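Local coordinates for putative hemolysin (PDB 2RK5), which is a predicted membrane protein that may bind FAD, represented here by its transporter-associated domain, at residues Ile5-Thr17 and Lys74-Ser86. Numbering follows the deposited sequence. Where two conformers were deposited one is given.
Sequences IADNTYIVLGTMT and KDGRVTKLKILVS
Tyr-10 and Ile-83 exchange both of their backbone hydrogen bonds, and the next hydrogen-bonded pair, Val-12 with Leu-81, does the same, which sets strands 9-13 and 77-85 antiparallel. Tyr-10 N donates to Ile-83 O at 2.8 Å and Ile-83 N returns a bond to Tyr-10 O. Beyond these pairs, Val-85 N reaches Asn-8 O (2.9 Å) and Gly-14 N reaches Thr-79 O (2.8 Å), the latter from well above the carbonyl plane, within a type I turn. CA-H groups lean on the same carbonyls, as in Lys-82 CA to Tyr-10 O at 3.3 Å.

Apolar contacts line the face carrying Tyr-10, Val-12, Leu-81 and Ile-83. Val-12 CG1, anti to its carbonyl carbon (chi1 -56°), meets Ile-83 CG1 at 3.9 Å, whereas CG2 lies between the Ile-83 side chain and Leu-81 CB, 3.8 Å from the latter. The Tyr-10 ring turns an edge to Ile-83 O, and its CE2 touches Val-85 CG2 at 3.8 Å. Helices 18-25 and 37-45 cover this side, Phe-25 packing edge-to-face with Tyr-10.

On the other face, lysine methylenes share the contact with Ile-11, whose CD1 lies against Lys-82 CB. The extended Lys-82 chain passes Thr-9 CG2 with its CE, and Lys-80 CE runs beside Leu-13 CD2 at 4.1 Å.

The chemistry thus implies that central strand 77-85 and its neighbour 9-13 are apolar beneath the helices and mixed aliphatic and charged on the other face, while the type I' turn Lys-74 to Arg-77 reaches the second subunit, where Arg-77, in one conformer, salt-bridges Asp-75 of that subunit.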
# COMPACT_ATOMS: atom_id res chain seq x y z
N ILE A 5 -9.83 21.71 7.11
CA ILE A 5 -8.99 22.10 8.25
C ILE A 5 -8.43 23.53 8.12
O ILE A 5 -8.02 24.14 9.12
CB ILE A 5 -7.87 21.07 8.54
CG1 ILE A 5 -6.87 20.99 7.38
CG2 ILE A 5 -8.49 19.69 8.79
CD1 ILE A 5 -5.57 20.34 7.77
N ALA A 6 -8.45 24.07 6.90
CA ALA A 6 -8.04 25.45 6.62
C ALA A 6 -8.62 25.75 5.25
O ALA A 6 -9.20 24.85 4.64
CB ALA A 6 -6.53 25.54 6.61
N ASP A 7 -8.52 26.98 4.75
CA ASP A 7 -9.13 27.31 3.47
C ASP A 7 -8.50 26.42 2.40
O ASP A 7 -7.29 26.31 2.33
CB ASP A 7 -8.93 28.79 3.10
CG ASP A 7 -9.91 29.73 3.80
OD1 ASP A 7 -10.83 29.28 4.53
OD2 ASP A 7 -9.76 30.95 3.61
N ASN A 8 -9.35 25.76 1.61
CA ASN A 8 -8.92 24.88 0.52
C ASN A 8 -7.96 23.76 0.95
O ASN A 8 -7.20 23.24 0.13
CB ASN A 8 -8.29 25.73 -0.59
CG ASN A 8 -9.26 26.75 -1.16
OD1 ASN A 8 -8.95 27.94 -1.25
ND2 ASN A 8 -10.46 26.30 -1.51
N THR A 9 -8.02 23.39 2.23
CA THR A 9 -7.16 22.34 2.78
C THR A 9 -8.01 21.36 3.56
O THR A 9 -8.78 21.76 4.42
CB THR A 9 -6.09 22.95 3.70
OG1 THR A 9 -5.49 24.07 3.03
CG2 THR A 9 -5.04 21.91 4.09
N TYR A 10 -7.85 20.07 3.27
CA TYR A 10 -8.71 19.02 3.82
C TYR A 10 -7.92 17.81 4.29
O TYR A 10 -6.84 17.54 3.78
CB TYR A 10 -9.72 18.55 2.77
CG TYR A 10 -10.51 19.67 2.14
CD1 TYR A 10 -11.80 19.96 2.55
CD2 TYR A 10 -9.95 20.44 1.13
CE1 TYR A 10 -12.51 21.02 1.98
CE2 TYR A 10 -10.67 21.49 0.55
CZ TYR A 10 -11.94 21.78 0.99
OH TYR A 10 -12.67 22.82 0.43
N ILE A 11 -8.46 17.12 5.30
CA ILE A 11 -7.98 15.78 5.65
C ILE A 11 -9.06 14.80 5.25
O ILE A 11 -10.23 14.99 5.58
CB ILE A 11 -7.63 15.63 7.15
CG1 ILE A 11 -6.53 16.63 7.53
CG2 ILE A 11 -7.17 14.22 7.47
CD1 ILE A 11 -5.18 16.34 6.94
N VAL A 12 -8.66 13.78 4.48
CA VAL A 12 -9.57 12.69 4.09
C VAL A 12 -9.05 11.36 4.59
O VAL A 12 -7.85 11.12 4.60
CB VAL A 12 -9.83 12.59 2.56
CG1 VAL A 12 -10.36 13.93 2.05
CG2 VAL A 12 -8.64 12.12 1.79
N LEU A 13 -9.99 10.49 4.96
CA LEU A 13 -9.69 9.12 5.26
C LEU A 13 -9.28 8.39 3.99
O LEU A 13 -9.92 8.55 2.94
CB LEU A 13 -10.87 8.41 5.91
CG LEU A 13 -11.36 9.06 7.19
CD1 LEU A 13 -12.42 8.16 7.79
CD2 LEU A 13 -10.23 9.35 8.20
N GLY A 14 -8.22 7.59 4.08
CA GLY A 14 -7.74 6.84 2.93
C GLY A 14 -8.78 5.90 2.36
O GLY A 14 -8.77 5.54 1.19
N THR A 15 -9.67 5.44 3.24
CA THR A 15 -10.73 4.49 2.86
C THR A 15 -11.90 5.18 2.15
O THR A 15 -12.80 4.52 1.67
CB THR A 15 -11.27 3.73 4.10
OG1 THR A 15 -11.60 4.68 5.11
CG2 THR A 15 -10.23 2.76 4.60
N MET A 16 -11.88 6.52 2.09
CA MET A 16 -12.93 7.23 1.32
C MET A 16 -12.94 6.70 -0.13
O MET A 16 -11.91 6.62 -0.80
CB MET A 16 -12.71 8.74 1.36
CG MET A 16 -13.82 9.60 0.73
SD MET A 16 -13.47 11.40 0.88
CE MET A 16 -15.15 12.18 0.68
N THR A 17 -14.11 6.30 -0.62
CA THR A 17 -14.17 5.76 -1.96
C THR A 17 -13.89 6.87 -2.95
O THR A 17 -14.13 8.03 -2.68
CB THR A 17 -15.55 5.13 -2.30
OG1 THR A 17 -16.53 6.17 -2.41
CG2 THR A 17 -15.98 4.14 -1.21
N LYS A 74 0.09 3.48 8.17
CA LYS A 74 0.03 2.36 9.12
C LYS A 74 0.25 1.07 8.31
O LYS A 74 -0.50 0.79 7.37
CB LYS A 74 -1.35 2.26 9.78
CG LYS A 74 -1.97 3.51 10.45
CD LYS A 74 -3.34 3.18 11.16
CE LYS A 74 -4.18 4.44 11.44
NZ LYS A 74 -5.59 4.10 11.92
N ASP A 75 1.28 0.28 8.64
CA ASP A 75 1.50 -1.02 7.99
C ASP A 75 1.49 -0.95 6.46
O ASP A 75 0.87 -1.79 5.81
CB ASP A 75 0.40 -2.00 8.41
CG ASP A 75 0.75 -3.45 8.08
OD1 ASP A 75 1.92 -3.84 8.27
OD2 ASP A 75 -0.16 -4.20 7.68
N GLY A 76 2.10 0.08 5.90
CA GLY A 76 2.07 0.26 4.44
C GLY A 76 0.78 0.83 3.86
O GLY A 76 0.64 1.00 2.63
N ARG A 77 -0.20 1.10 4.72
CA ARG A 77 -1.44 1.69 4.23
C ARG A 77 -1.40 3.19 4.52
O ARG A 77 -1.12 3.59 5.63
CB ARG A 77 -2.66 1.06 4.92
CG ARG A 77 -3.95 1.20 4.11
CD ARG A 77 -3.86 0.55 2.74
NE ARG A 77 -4.96 0.97 1.87
CZ ARG A 77 -5.02 0.82 0.54
NH1 ARG A 77 -4.01 0.28 -0.14
NH2 ARG A 77 -6.09 1.20 -0.11
N VAL A 78 -1.67 4.03 3.51
CA VAL A 78 -1.94 5.43 3.78
C VAL A 78 -3.36 5.47 4.30
O VAL A 78 -4.32 5.22 3.58
CB VAL A 78 -1.81 6.28 2.52
CG1 VAL A 78 -1.92 7.74 2.89
CG2 VAL A 78 -0.46 6.00 1.87
N THR A 79 -3.51 5.84 5.56
CA THR A 79 -4.83 5.87 6.20
C THR A 79 -5.47 7.27 6.26
O THR A 79 -6.69 7.38 6.43
CB THR A 79 -4.74 5.28 7.60
OG1 THR A 79 -3.84 6.07 8.36
CG2 THR A 79 -4.22 3.86 7.53
N LYS A 80 -4.66 8.32 6.13
CA LYS A 80 -5.14 9.70 6.05
C LYS A 80 -4.31 10.46 5.06
O LYS A 80 -3.10 10.28 5.00
CB LYS A 80 -5.09 10.42 7.39
CG LYS A 80 -6.04 9.88 8.44
CD LYS A 80 -6.15 10.78 9.68
CE LYS A 80 -7.09 10.14 10.73
NZ LYS A 80 -7.16 10.88 12.04
N LEU A 81 -4.99 11.29 4.27
CA LEU A 81 -4.35 12.15 3.29
C LEU A 81 -4.73 13.60 3.54
O LEU A 81 -5.86 13.89 3.91
CB LEU A 81 -4.82 11.80 1.88
CG LEU A 81 -4.26 10.57 1.19
CD1 LEU A 81 -5.09 10.28 -0.07
CD2 LEU A 81 -2.79 10.79 0.79
N LYS A 82 -3.78 14.50 3.30
CA LYS A 82 -4.03 15.92 3.19
C LYS A 82 -4.29 16.26 1.73
O LYS A 82 -3.54 15.83 0.86
CB LYS A 82 -2.83 16.70 3.68
CG LYS A 82 -3.06 18.19 3.82
CD LYS A 82 -1.78 18.86 4.31
CE LYS A 82 -2.05 20.20 4.87
NZ LYS A 82 -0.83 20.71 5.59
N ILE A 83 -5.35 17.01 1.46
CA ILE A 83 -5.73 17.43 0.10
C ILE A 83 -5.73 18.93 0.08
O ILE A 83 -6.41 19.56 0.87
CB ILE A 83 -7.15 16.96 -0.28
CG1 ILE A 83 -7.32 15.48 0.07
CG2 ILE A 83 -7.47 17.27 -1.76
CD1 ILE A 83 -6.50 14.51 -0.73
N LEU A 84 -4.94 19.51 -0.83
CA LEU A 84 -4.95 20.96 -1.04
C LEU A 84 -5.54 21.23 -2.41
O LEU A 84 -5.09 20.65 -3.42
CB LEU A 84 -3.52 21.49 -0.99
CG LEU A 84 -2.70 21.30 0.30
CD1 LEU A 84 -3.56 21.27 1.52
CD2 LEU A 84 -1.82 20.11 0.24
N VAL A 85 -6.56 22.09 -2.44
CA VAL A 85 -7.27 22.38 -3.69
C VAL A 85 -6.88 23.75 -4.22
O VAL A 85 -6.84 24.74 -3.47
CB VAL A 85 -8.80 22.31 -3.51
CG1 VAL A 85 -9.50 22.50 -4.84
CG2 VAL A 85 -9.21 20.94 -2.91
N SER A 86 -6.59 23.76 -5.53
CA SER A 86 -6.00 24.84 -6.32
C SER A 86 -5.08 25.79 -5.63
O SER A 86 -4.03 25.32 -5.18
CB SER A 86 -7.03 25.45 -7.24
OG SER A 86 -7.42 24.40 -8.10
O HOH W 1 -8.07 2.55 1.39